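Local coordinates for protein Cyclase/dehydrase (PDB 5Z8O) that is of unknown function but belongs to the START superfamily, whose helix-grip fold commonly encloses a cavity for lipids or other hydrophobic ligands, at residues G62-A67 / T78-G83; K35-L40 / S49-D54; E15-I20 / G139-L144; Q29-I34 / E131-A136. All coordinates share one frame; numbering follows the deposited sequence.

Contact 1 of 4, residues G62-A67 / T78-G83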
loop_
_atom_site.group_PDB
_atom_site.type_symbol
_atom_site.label_atom_id
_atom_site.label_comp_id
_atom_site.label_asym_id
_atom_site.label_seq_id
_atom_site.Cartn_x
_atom_site.Cartn_y
_atom_site.Cartn_z
ATOM N N GLY B 62 3.778 9.591 3.588
ATOM C CA GLY B 62 4.325 8.281 3.886
ATOM C C GLY B 62 3.200 7.271 3.846
ATOM O O GLY B 62 2.063 7.563 4.222
ATOM N N VAL B 63 3.537 6.058 3.407
ATOM C CA VAL B 63 2.551 5.011 3.167
ATOM C C VAL B 63 2.961 3.763 3.931
ATOM O O VAL B 63 4.115 3.326 3.843
ATOM C CB VAL B 63 2.399 4.706 1.664
ATOM C CG1 VAL B 63 1.469 3.524 1.452
ATOM C CG2 VAL B 63 1.876 5.930 0.932
ATOM N N PHE B 64 2.025 3.204 4.692
ATOM C CA PHE B 64 2.263 2.011 5.487
ATOM C C PHE B 64 1.267 0.933 5.086
ATOM O O PHE B 64 0.063 1.200 4.997
ATOM C CB PHE B 64 2.149 2.360 6.967
ATOM C CG PHE B 64 3.097 3.443 7.380
ATOM C CD1 PHE B 64 4.433 3.167 7.618
ATOM C CD2 PHE B 64 2.660 4.754 7.475
ATOM C CE1 PHE B 64 5.308 4.174 7.973
ATOM C CE2 PHE B 64 3.530 5.765 7.828
ATOM C CZ PHE B 64 4.856 5.475 8.079
ATOM N N ILE B 65 1.765 -0.279 4.851
ATOM C CA ILE B 65 0.930 -1.445 4.587
ATOM C C ILE B 65 1.080 -2.404 5.758
ATOM O O ILE B 65 2.172 -2.934 5.999
ATOM C CB ILE B 65 1.310 -2.131 3.268
ATOM C CG1 ILE B 65 1.335 -1.109 2.128
ATOM C CG2 ILE B 65 0.342 -3.269 2.972
ATOM C CD1 ILE B 65 2.518 -1.265 1.212
ATOM N N THR B 66 -0.016 -2.639 6.477
ATOM C CA THR B 66 0.030 -3.326 7.761
ATOM C C THR B 66 -0.978 -4.464 7.790
ATOM O O THR B 66 -2.090 -4.336 7.272
ATOM C CB THR B 66 -0.254 -2.366 8.930
ATOM O OG1 THR B 66 -1.668 -2.226 9.102
ATOM C CG2 THR B 66 0.347 -0.996 8.664
ATOM N N ALA B 67 -0.581 -5.576 8.402
ATOM C CA ALA B 67 -1.489 -6.678 8.667
ATOM C C ALA B 67 -2.168 -6.472 10.015
ATOM O O ALA B 67 -1.574 -5.935 10.956
ATOM C CB ALA B 67 -0.744 -8.015 8.653
ATOM N N THR B 78 -1.520 -4.899 15.188
ATOM C CA THR B 78 -1.121 -4.579 13.826
ATOM C C THR B 78 0.379 -4.778 13.662
ATOM O O THR B 78 1.160 -4.505 14.579
ATOM C CB THR B 78 -1.500 -3.140 13.455
ATOM O OG1 THR B 78 -0.839 -2.221 14.337
ATOM C CG2 THR B 78 -3.009 -2.941 13.541
ATOM N N MET B 79 0.770 -5.263 12.486
ATOM C CA MET B 79 2.166 -5.531 12.163
ATOM C C MET B 79 2.450 -4.955 10.789
ATOM O O MET B 79 1.869 -5.407 9.797
ATOM C CB MET B 79 2.468 -7.033 12.180
ATOM C CG MET B 79 2.227 -7.700 13.515
ATOM S SD MET B 79 2.612 -9.461 13.484
ATOM C CE MET B 79 4.384 -9.413 13.229
ATOM N N LEU B 80 3.335 -3.963 10.733
ATOM C CA LEU B 80 3.730 -3.385 9.458
ATOM C C LEU B 80 4.343 -4.455 8.565
ATOM O O LEU B 80 5.226 -5.203 8.988
ATOM C CB LEU B 80 4.728 -2.249 9.678
ATOM C CG LEU B 80 5.207 -1.536 8.411
ATOM C CD1 LEU B 80 4.064 -0.760 7.775
ATOM C CD2 LEU B 80 6.386 -0.623 8.703
ATOM N N GLN B 81 3.849 -4.542 7.333
ATOM C CA GLN B 81 4.436 -5.436 6.344
ATOM C C GLN B 81 5.484 -4.718 5.507
ATOM O O GLN B 81 6.545 -5.284 5.222
ATOM C CB GLN B 81 3.344 -6.013 5.440
ATOM C CG GLN B 81 2.370 -6.923 6.169
ATOM C CD GLN B 81 1.164 -7.263 5.332
ATOM O OE1 GLN B 81 0.599 -6.400 4.663
ATOM N NE2 GLN B 81 0.749 -8.525 5.372
ATOM N N GLN B 82 5.194 -3.486 5.095
ATOM C CA GLN B 82 6.156 -2.657 4.381
ATOM C C GLN B 82 5.707 -1.214 4.539
ATOM O O GLN B 82 4.517 -0.919 4.400
ATOM C CB GLN B 82 6.250 -3.044 2.894
ATOM C CG GLN B 82 7.371 -2.347 2.102
ATOM C CD GLN B 82 7.120 -0.870 1.824
ATOM O OE1 GLN B 82 5.980 -0.411 1.801
ATOM N NE2 GLN B 82 8.197 -0.115 1.631
ATOM N N GLY B 83 6.643 -0.331 4.856
ATOM C CA GLY B 83 6.308 1.071 4.989
ATOM C C GLY B 83 7.528 1.933 4.783
ATOM O O GLY B 83 8.667 1.458 4.836
#
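Ile65 O is held by two consecutive amides of segment 78-83: Gln81 N at 2.7 Å from Ile65 O and Gln82 N at 3.2 Å from the same oxygen, both in the plane of its carbonyl. Two residues opposite one is a classic beta bulge, here in the antiparallel hairpin of strands 60-69 and 75-83, and the register slips by one between Ile65 and Thr66. Within the bulge Ile65 N returns a bond to Gln82 O (2.9 Å); past it, the pair Ala67-Met79 is closed in both directions. Leu80 lies on the side of the sheet that carries Phe64 and Thr66. With CG anti to the backbone N (chi1 -179°), it lays CD1 near the plane of the Phe64 ring, at its edge, 3.7 Å from Phe64 CB, while Thr66 CG2 meets the same methyl. Gly83 CA comes within 3.8 Å of Phe64 CD1. On the other face the extended Gln81 side chain runs across Ile65, its OE1 3.6 Å from Ile65 CG2 and its NE2 3.6 Å from Ala67 CB; Gln81 OE1 accepts a hydrogen bond from Gln50 NE2 of adjacent strand 48-57. Gln82 bends at chi2 to put its amide by Ile65 CD1; its OE1 accepts from Arg52 of the second subunit, and Ile65 packs on Ile65 of that subunit. The bulge thus turns the chain with its two amides satisfied by one oxygen, and places two glutamines beside an apolar patch, the second bonded across the dimer interface.

Contact 2 of 4, residues K35-L40 / S49-D54; sequences KGCWIL and SQLRLD
The Trp38 indole and the side chains of Arg52 and Asp54 gather on one face of this antiparallel pair. Asp54 CG lies at the edge of the indole, near its plane and 3.6 Å from Trp38 CZ3, with the carboxylate turned 76° against the ring. Arg52 runs alongside Trp38 in the same direction, its extended chain bringing CD to 3.8 Å from Trp38 CE3; the guanidinium is inclined 70° to the indole. At the guanidinium edge sits Asp54, gripped side-on: Arg52 NE reaches Asp54 OD1 at 2.8 Å and Arg52 NH2 reaches Asp54 OD2, on its syn lone pair, at 2.9 Å. Arg52 NH2 also forms a salt bridge to Asp84 of the second subunit. Beneath, Trp38 and Arg52 exchange two backbone bonds, and at the strand end Lys35 and Gly36 both face Asp54 in a classic bulge, where Asp54 O takes a bond from Lys35 N and a weak one from Gly36 N. The opposite face of the hairpin is apolar: Ile39 CG1 meets Leu51 CD2 at 4.0 Å, and Cys37 CB meets Leu53 CD1 at 4.1 Å. Leu40, whose N bonds Gln50 O (2.7 Å), reaches the Arg52 side and packs on the Gln50 chain with its CB and CD1. One face is therefore charged and aromatic, and the bidentate grip probably sets the Arg52 guanidinium for the dimer contact while Trp38 packs against Asp54 and the aliphatic chain of Arg52.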
loop_
_atom_site.group_PDB
_atom_site.type_symbol
_atom_site.label_atom_id
_atom_site.label_comp_id
_atom_site.label_asym_id
_atom_site.label_seq_id
_atom_site.Cartn_x
_atom_site.Cartn_y
_atom_site.Cartn_z
ATOM N N LYS B 35 -3.871 11.023 6.458
ATOM C CA LYS B 35 -4.666 11.542 5.355
ATOM C C LYS B 35 -5.599 10.506 4.748
ATOM O O LYS B 35 -6.599 10.881 4.128
ATOM C CB LYS B 35 -3.742 12.103 4.269
ATOM C CG LYS B 35 -3.010 13.380 4.674
ATOM C CD LYS B 35 -3.747 14.132 5.777
ATOM C CE LYS B 35 -3.421 15.613 5.754
ATOM N NZ LYS B 35 -2.238 15.903 6.614
ATOM N N GLY B 36 -5.307 9.221 4.914
ATOM C CA GLY B 36 -6.166 8.189 4.371
ATOM C C GLY B 36 -5.889 6.855 5.018
ATOM O O GLY B 36 -4.770 6.581 5.463
ATOM N N CYS B 37 -6.917 6.018 5.065
ATOM C CA CYS B 37 -6.761 4.650 5.534
ATOM C C CYS B 37 -7.761 3.795 4.779
ATOM O O CYS B 37 -8.952 4.115 4.745
ATOM C CB CYS B 37 -6.981 4.538 7.043
ATOM S SG CYS B 37 -6.704 2.872 7.676
ATOM N N TRP B 38 -7.274 2.713 4.178
ATOM C CA TRP B 38 -8.104 1.865 3.339
ATOM C C TRP B 38 -7.936 0.412 3.746
ATOM O O TRP B 38 -6.815 -0.059 3.961
ATOM C CB TRP B 38 -7.754 2.023 1.856
ATOM C CG TRP B 38 -7.947 3.407 1.351
ATOM C CD1 TRP B 38 -9.055 3.912 0.731
ATOM C CD2 TRP B 38 -6.988 4.468 1.391
ATOM N NE1 TRP B 38 -8.849 5.231 0.401
ATOM C CE2 TRP B 38 -7.585 5.594 0.791
ATOM C CE3 TRP B 38 -5.682 4.577 1.882
ATOM C CZ2 TRP B 38 -6.923 6.815 0.670
ATOM C CZ3 TRP B 38 -5.025 5.790 1.757
ATOM C CH2 TRP B 38 -5.648 6.892 1.155
ATOM N N ILE B 39 -9.060 -0.286 3.843
ATOM C CA ILE B 39 -9.067 -1.724 4.084
ATOM C C ILE B 39 -8.710 -2.434 2.783
ATOM O O ILE B 39 -9.415 -2.300 1.776
ATOM C CB ILE B 39 -10.434 -2.175 4.608
ATOM C CG1 ILE B 39 -10.769 -1.404 5.888
ATOM C CG2 ILE B 39 -10.456 -3.679 4.841
ATOM C CD1 ILE B 39 -12.139 -1.691 6.431
ATOM N N LEU B 40 -7.600 -3.172 2.795
ATOM C CA LEU B 40 -7.128 -3.873 1.604
ATOM C C LEU B 40 -7.651 -5.300 1.509
ATOM O O LEU B 40 -7.862 -5.802 0.397
ATOM C CB LEU B 40 -5.597 -3.896 1.577
ATOM C CG LEU B 40 -4.885 -2.547 1.470
ATOM C CD1 LEU B 40 -3.372 -2.732 1.504
ATOM C CD2 LEU B 40 -5.307 -1.817 0.197
ATOM N N SER B 49 -8.130 -7.478 7.495
ATOM C CA SER B 49 -6.888 -8.204 7.717
ATOM C C SER B 49 -5.660 -7.470 7.197
ATOM O O SER B 49 -4.534 -7.846 7.555
ATOM C CB SER B 49 -6.962 -9.594 7.065
ATOM O OG SER B 49 -7.151 -9.485 5.668
ATOM N N GLN B 50 -5.839 -6.435 6.376
ATOM C CA GLN B 50 -4.719 -5.683 5.824
ATOM C C GLN B 50 -5.170 -4.259 5.526
ATOM O O GLN B 50 -6.266 -4.047 5.000
ATOM C CB GLN B 50 -4.180 -6.347 4.549
ATOM C CG GLN B 50 -2.891 -5.728 4.015
ATOM C CD GLN B 50 -2.451 -6.337 2.695
ATOM O OE1 GLN B 50 -3.270 -6.588 1.812
ATOM N NE2 GLN B 50 -1.151 -6.578 2.557
ATOM N N LEU B 51 -4.324 -3.288 5.868
ATOM C CA LEU B 51 -4.648 -1.878 5.710
ATOM C C LEU B 51 -3.555 -1.159 4.935
ATOM O O LEU B 51 -2.382 -1.533 4.993
ATOM C CB LEU B 51 -4.818 -1.166 7.063
ATOM C CG LEU B 51 -5.762 -1.746 8.109
ATOM C CD1 LEU B 51 -5.585 -1.003 9.430
ATOM C CD2 LEU B 51 -7.203 -1.659 7.628
ATOM N N ARG B 52 -3.953 -0.101 4.230
ATOM C CA ARG B 52 -3.037 0.936 3.775
ATOM C C ARG B 52 -3.273 2.193 4.601
ATOM O O ARG B 52 -4.416 2.643 4.739
ATOM C CB ARG B 52 -3.226 1.248 2.287
ATOM C CG ARG B 52 -2.488 2.513 1.844
ATOM C CD ARG B 52 -2.689 2.859 0.363
ATOM N NE ARG B 52 -2.075 4.150 0.052
ATOM C CZ ARG B 52 -1.751 4.565 -1.169
ATOM N NH1 ARG B 52 -1.972 3.789 -2.222
ATOM N NH2 ARG B 52 -1.196 5.758 -1.337
ATOM N N LEU B 53 -2.196 2.764 5.140
ATOM C CA LEU B 53 -2.260 3.986 5.933
ATOM C C LEU B 53 -1.364 5.030 5.283
ATOM O O LEU B 53 -0.164 4.794 5.096
ATOM C CB LEU B 53 -1.831 3.730 7.380
ATOM C CG LEU B 53 -1.930 4.917 8.340
ATOM C CD1 LEU B 53 -3.342 5.038 8.891
ATOM C CD2 LEU B 53 -0.912 4.797 9.470
ATOM N N ASP B 54 -1.956 6.159 4.903
ATOM C CA ASP B 54 -1.228 7.307 4.371
ATOM C C ASP B 54 -1.058 8.383 5.438
ATOM O O ASP B 54 -2.047 8.858 6.007
ATOM C CB ASP B 54 -1.931 7.882 3.142
ATOM C CG ASP B 54 -1.663 7.070 1.890
ATOM O OD1 ASP B 54 -1.260 5.896 2.020
ATOM O OD2 ASP B 54 -1.841 7.611 0.778
#

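Contact 3 of 4, residues E15-I20 / G139-L144; sequences ETITSI and GRVEQL
Ile20, Val141 and Leu144 carry this contact, which joins two helices of the helix-grip fold: the short helix 14-22 and the C-terminal end of the long helix 119-144. The axes of the two segments stay 11.0 Å apart and run at 117° to each other, so only side chains bridge the gap. Ile20, the residue most buried here, points its CB at the long helix and spreads its branches over three neighbours. Its CG1 and CD1 reach toward Leu144 tip to tip, Ile20 CG1 standing 3.7 Å from Leu144 CD1. With CG1 anti to the carbonyl carbon (chi1 -63°), CG2 takes the position opposite the backbone N, and from there Ile20 CG2 touches Arg140 CG at 3.8 Å, on the aliphatic part of the arginine. Val141 offers one methyl to two isoleucines: its CG2 lies 3.9 Å from Ile20 CD1, the two side chains crossing at about a right angle, and it also takes the end of Ile17. The Ile17 side chain bends back toward the long helix and packs on Val10 and Ile95 as well, carrying the contact into the sheet. Trp30 covers Ile20 and Arg140 from the neighbouring helix 27-30. The Arg140 guanidinium has Leu144 CD2 over the centre of one face, and Arg140 NH1 bonds Gln143 OE1 at 2.7 Å, one turn along the same helix. The tightest apolar approach is Ile17 CD1 to Val141 CG2, 3.5 Å.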
loop_
_atom_site.group_PDB
_atom_site.type_symbol
_atom_site.label_atom_id
_atom_site.label_comp_id
_atom_site.label_asym_id
_atom_site.label_seq_id
_atom_site.Cartn_x
_atom_site.Cartn_y
_atom_site.Cartn_z
ATOM N N GLU B 15 -17.382 -0.706 24.317
ATOM C CA GLU B 15 -17.944 -0.844 22.979
ATOM C C GLU B 15 -17.679 0.399 22.141
ATOM O O GLU B 15 -17.443 0.300 20.932
ATOM C CB GLU B 15 -19.447 -1.104 23.079
ATOM C CG GLU B 15 -20.072 -1.735 21.849
ATOM C CD GLU B 15 -21.527 -1.333 21.673
ATOM O OE1 GLU B 15 -22.081 -0.683 22.587
ATOM O OE2 GLU B 15 -22.119 -1.673 20.627
ATOM N N THR B 16 -17.703 1.575 22.769
ATOM C CA THR B 16 -17.387 2.807 22.052
ATOM C C THR B 16 -15.914 2.854 21.654
ATOM O O THR B 16 -15.581 3.205 20.516
ATOM C CB THR B 16 -17.755 4.019 22.913
ATOM O OG1 THR B 16 -19.163 4.013 23.172
ATOM C CG2 THR B 16 -17.378 5.317 22.211
ATOM N N ILE B 17 -15.015 2.500 22.578
ATOM C CA ILE B 17 -13.587 2.523 22.274
ATOM C C ILE B 17 -13.241 1.468 21.234
ATOM O O ILE B 17 -12.480 1.730 20.294
ATOM C CB ILE B 17 -12.764 2.341 23.560
ATOM C CG1 ILE B 17 -13.037 3.500 24.510
ATOM C CG2 ILE B 17 -11.281 2.255 23.239
ATOM C CD1 ILE B 17 -12.763 4.834 23.893
ATOM N N THR B 18 -13.813 0.267 21.374
ATOM C CA THR B 18 -13.593 -0.786 20.389
ATOM C C THR B 18 -14.058 -0.351 19.004
ATOM O O THR B 18 -13.374 -0.599 18.010
ATOM C CB THR B 18 -14.319 -2.069 20.810
ATOM O OG1 THR B 18 -13.740 -2.599 22.014
ATOM C CG2 THR B 18 -14.256 -3.114 19.699
ATOM N N SER B 19 -15.191 0.344 18.924
ATOM C CA SER B 19 -15.685 0.800 17.628
ATOM C C SER B 19 -14.783 1.874 17.028
ATOM O O SER B 19 -14.570 1.905 15.811
ATOM C CB SER B 19 -17.123 1.308 17.769
ATOM O OG SER B 19 -17.194 2.512 18.523
ATOM N N ILE B 20 -14.251 2.769 17.861
ATOM C CA ILE B 20 -13.385 3.825 17.346
ATOM C C ILE B 20 -12.074 3.243 16.836
ATOM O O ILE B 20 -11.637 3.538 15.718
ATOM C CB ILE B 20 -13.135 4.894 18.423
ATOM C CG1 ILE B 20 -14.435 5.589 18.828
ATOM C CG2 ILE B 20 -12.120 5.903 17.927
ATOM C CD1 ILE B 20 -14.270 6.507 20.034
ATOM N N GLY B 139 -10.044 13.276 22.109
ATOM C CA GLY B 139 -10.880 14.188 21.346
ATOM C C GLY B 139 -11.978 13.474 20.584
ATOM O O GLY B 139 -13.120 13.940 20.541
ATOM N N ARG B 140 -11.650 12.332 19.972
ATOM C CA ARG B 140 -12.656 11.561 19.250
ATOM C C ARG B 140 -13.733 11.026 20.187
ATOM O O ARG B 140 -14.907 10.950 19.804
ATOM C CB ARG B 140 -11.983 10.419 18.487
ATOM C CG ARG B 140 -12.919 9.573 17.647
ATOM C CD ARG B 140 -13.618 10.417 16.595
ATOM N NE ARG B 140 -14.176 9.602 15.521
ATOM C CZ ARG B 140 -14.707 10.099 14.409
ATOM N NH1 ARG B 140 -14.761 11.412 14.231
ATOM N NH2 ARG B 140 -15.187 9.285 13.478
ATOM N N VAL B 141 -13.356 10.658 21.414
ATOM C CA VAL B 141 -14.335 10.178 22.385
ATOM C C VAL B 141 -15.291 11.298 22.774
ATOM O O VAL B 141 -16.513 11.115 22.788
ATOM C CB VAL B 141 -13.620 9.586 23.612
ATOM C CG1 VAL B 141 -14.599 9.381 24.762
ATOM C CG2 VAL B 141 -12.959 8.276 23.239
ATOM N N GLU B 142 -14.749 12.476 23.093
ATOM C CA GLU B 142 -15.594 13.617 23.434
ATOM C C GLU B 142 -16.490 14.009 22.268
ATOM O O GLU B 142 -17.650 14.393 22.466
ATOM C CB GLU B 142 -14.719 14.800 23.857
ATOM C CG GLU B 142 -15.441 16.141 23.914
ATOM C CD GLU B 142 -16.310 16.308 25.144
ATOM O OE1 GLU B 142 -16.130 15.547 26.117
ATOM O OE2 GLU B 142 -17.177 17.209 25.134
ATOM N N GLN B 143 -15.979 13.898 21.042
ATOM C CA GLN B 143 -16.780 14.242 19.874
ATOM C C GLN B 143 -17.920 13.248 19.664
ATOM O O GLN B 143 -19.017 13.637 19.246
ATOM C CB GLN B 143 -15.877 14.330 18.642
ATOM C CG GLN B 143 -16.584 14.706 17.353
ATOM C CD GLN B 143 -15.792 14.307 16.123
ATOM O OE1 GLN B 143 -15.019 13.350 16.150
ATOM N NE2 GLN B 143 -15.972 15.050 15.038
ATOM N N LEU B 144 -17.688 11.970 19.962
ATOM C CA LEU B 144 -18.686 10.930 19.735
ATOM C C LEU B 144 -19.606 10.668 20.924
ATOM O O LEU B 144 -20.610 9.967 20.755
ATOM C CB LEU B 144 -18.013 9.617 19.327
ATOM C CG LEU B 144 -17.298 9.655 17.975
ATOM C CD1 LEU B 144 -16.623 8.329 17.694
ATOM C CD2 LEU B 144 -18.267 10.025 16.860
#

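Contact 4 of 4, residues Q29-I34 / E131-A136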
loop_
_atom_site.group_PDB
_atom_site.type_symbol
_atom_site.label_atom_id
_atom_site.label_comp_id
_atom_site.label_asym_id
_atom_site.label_seq_id
_atom_site.Cartn_x
_atom_site.Cartn_y
_atom_site.Cartn_z
ATOM N N GLN B 29 -10.366 11.143 10.094
ATOM C CA GLN B 29 -11.293 12.161 10.587
ATOM C C GLN B 29 -10.844 12.764 11.913
ATOM O O GLN B 29 -11.169 13.922 12.204
ATOM C CB GLN B 29 -12.695 11.571 10.740
ATOM C CG GLN B 29 -13.313 11.082 9.444
ATOM C CD GLN B 29 -14.610 10.330 9.675
ATOM O OE1 GLN B 29 -15.262 10.495 10.708
ATOM N NE2 GLN B 29 -14.989 9.493 8.715
ATOM N N TRP B 30 -10.102 12.013 12.725
ATOM C CA TRP B 30 -9.719 12.472 14.054
ATOM C C TRP B 30 -8.213 12.450 14.289
ATOM O O TRP B 30 -7.770 12.784 15.394
ATOM C CB TRP B 30 -10.458 11.666 15.137
ATOM C CG TRP B 30 -10.333 10.167 15.052
ATOM C CD1 TRP B 30 -11.068 9.330 14.263
ATOM C CD2 TRP B 30 -9.470 9.326 15.831
ATOM N NE1 TRP B 30 -10.693 8.024 14.474
ATOM C CE2 TRP B 30 -9.715 7.994 15.434
ATOM C CE3 TRP B 30 -8.502 9.569 16.812
ATOM C CZ2 TRP B 30 -9.027 6.911 15.983
ATOM C CZ3 TRP B 30 -7.820 8.492 17.357
ATOM C CH2 TRP B 30 -8.088 7.179 16.941
ATOM N N ASN B 31 -7.422 12.036 13.304
ATOM C CA ASN B 31 -5.961 12.123 13.367
ATOM C C ASN B 31 -5.474 13.094 12.298
ATOM O O ASN B 31 -5.577 12.785 11.094
ATOM C CB ASN B 31 -5.323 10.748 13.182
ATOM C CG ASN B 31 -5.646 9.802 14.318
ATOM O OD1 ASN B 31 -6.573 8.996 14.226
ATOM N ND2 ASN B 31 -4.889 9.903 15.404
ATOM N N PRO B 32 -4.949 14.267 12.665
ATOM C CA PRO B 32 -4.582 15.262 11.638
ATOM C C PRO B 32 -3.491 14.812 10.676
ATOM O O PRO B 32 -3.498 15.235 9.512
ATOM C CB PRO B 32 -4.125 16.469 12.473
ATOM C CG PRO B 32 -4.808 16.300 13.789
ATOM C CD PRO B 32 -4.866 14.821 14.028
ATOM N N GLU B 33 -2.565 13.964 11.114
ATOM C CA GLU B 33 -1.439 13.539 10.293
ATOM C C GLU B 33 -1.744 12.302 9.459
ATOM O O GLU B 33 -0.898 11.887 8.661
ATOM C CB GLU B 33 -0.234 13.247 11.189
ATOM C CG GLU B 33 0.169 14.407 12.068
ATOM C CD GLU B 33 0.723 13.940 13.396
ATOM O OE1 GLU B 33 1.311 12.839 13.442
ATOM O OE2 GLU B 33 0.547 14.661 14.401
ATOM N N ILE B 34 -2.939 11.741 9.582
ATOM C CA ILE B 34 -3.360 10.595 8.786
ATOM C C ILE B 34 -4.306 11.106 7.712
ATOM O O ILE B 34 -5.396 11.604 8.012
ATOM C CB ILE B 34 -4.023 9.515 9.651
ATOM C CG1 ILE B 34 -3.016 8.940 10.650
ATOM C CG2 ILE B 34 -4.617 8.419 8.777
ATOM C CD1 ILE B 34 -3.591 7.871 11.554
ATOM N N GLU B 131 1.363 9.367 23.105
ATOM C CA GLU B 131 0.690 10.477 23.784
ATOM C C GLU B 131 -0.271 11.150 22.836
ATOM O O GLU B 131 -1.332 11.661 23.228
ATOM C CB GLU B 131 1.726 11.506 24.240
ATOM C CG GLU B 131 2.457 11.130 25.467
ATOM C CD GLU B 131 1.499 11.082 26.617
ATOM O OE1 GLU B 131 1.631 10.202 27.488
ATOM O OE2 GLU B 131 0.582 11.933 26.625
ATOM N N HIS B 132 0.154 11.173 21.584
ATOM C CA HIS B 132 -0.354 12.006 20.526
ATOM C C HIS B 132 -1.656 11.396 20.022
ATOM O O HIS B 132 -2.688 12.067 19.921
ATOM C CB HIS B 132 0.797 11.980 19.531
ATOM C CG HIS B 132 1.632 13.202 19.598
ATOM N ND1 HIS B 132 1.611 14.232 18.706
ATOM C CD2 HIS B 132 2.453 13.587 20.590
ATOM C CE1 HIS B 132 2.476 15.155 19.088
ATOM N NE2 HIS B 132 2.970 14.800 20.241
ATOM N N LEU B 133 -1.613 10.077 19.817
ATOM C CA LEU B 133 -2.771 9.215 19.603
ATOM C C LEU B 133 -3.730 9.229 20.793
ATOM O O LEU B 133 -4.956 9.215 20.619
ATOM C CB LEU B 133 -2.251 7.806 19.373
ATOM C CG LEU B 133 -3.268 6.700 19.242
ATOM C CD1 LEU B 133 -4.057 6.935 17.971
ATOM C CD2 LEU B 133 -2.560 5.353 19.257
ATOM N N ALA B 134 -3.187 9.171 22.013
ATOM C CA ALA B 134 -4.029 9.171 23.206
ATOM C C ALA B 134 -4.820 10.469 23.307
ATOM O O ALA B 134 -6.030 10.454 23.563
ATOM C CB ALA B 134 -3.170 8.961 24.453
ATOM N N LYS B 135 -4.156 11.605 23.088
ATOM C CA LYS B 135 -4.870 12.878 23.060
ATOM C C LYS B 135 -5.880 12.917 21.919
ATOM O O LYS B 135 -7.001 13.414 22.086
ATOM C CB LYS B 135 -3.883 14.038 22.937
ATOM C CG LYS B 135 -4.536 15.410 22.985
ATOM C CD LYS B 135 -3.535 16.519 22.698
ATOM C CE LYS B 135 -3.845 17.769 23.508
ATOM N NZ LYS B 135 -5.273 18.178 23.390
ATOM N N ALA B 136 -5.501 12.393 20.751
ATOM C CA ALA B 136 -6.418 12.387 19.615
ATOM C C ALA B 136 -7.622 11.494 19.886
ATOM O O ALA B 136 -8.757 11.853 19.548
ATOM C CB ALA B 136 -5.683 11.945 18.349
HETATM O O HOH W 1 -9.361 13.850 18.039
#
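His132 starts the contact on helix 119-144, where its ring turns an edge to Glu33: Glu33 OE2 lies near the ring plane, 4.5 Å from His132 ND1, too far for a bond, though the carboxylate would tend to favour a protonated imidazole. One residue on, Leu133 leans toward the Trp30 indole, its CG lying anti to the backbone N (chi1 175°), and brings CD1 to 4.1 Å from Trp30 CZ3; Asn31 lies beside the same methyl. Ala136 comes last, one turn further, with its CB pointing at the loop. That methyl is 4.0 Å from Trp30 CE3 and 3.7 Å from Trp30 O, and the Asn31 side chain packs on it too. Trp30 CE3 also approaches Ala136 O, at 3.6 Å. Trp30 CG stands between its backbone N and carbonyl carbon (chi1 54°), which swings CE3 and CZ3 toward the long helix; Tyr27 meets the indole at about 80°. A water donates to Ala136 O at 2.6 Å and, more loosely, to Trp30 O at 3.3 Å. The end of helix 27-30 and the turn after it thus meet the long helix through Trp30 packing on Leu133 and Ala136 and one shared water, without direct polar bonds.

Contacts 1 and 2 are successive hairpins of one antiparallel sheet, their centres 9 Å apart; Phe64 N to Leu53 O, 2.7 Å, and Gln81 OE1 to Gln50 NE2, 2.7 Å, stitch them together, and both face the second subunit. Contacts 3 and 4 share helix 119-144, with centres 12 Å apart, and are tied by Arg140 NH2 to Gln29 OE1 at 3.0 Å. Contact 2 meets contact 4 where Leu53 CD1 packs on Ile34 CG2, 3.6 Å away. Contacts 1 and 3 lie on opposite sides of the chain's centre, about 24 Å between centres. In relatives the ligand cavity lies between the sheet and the long helix; a similar position is probable here.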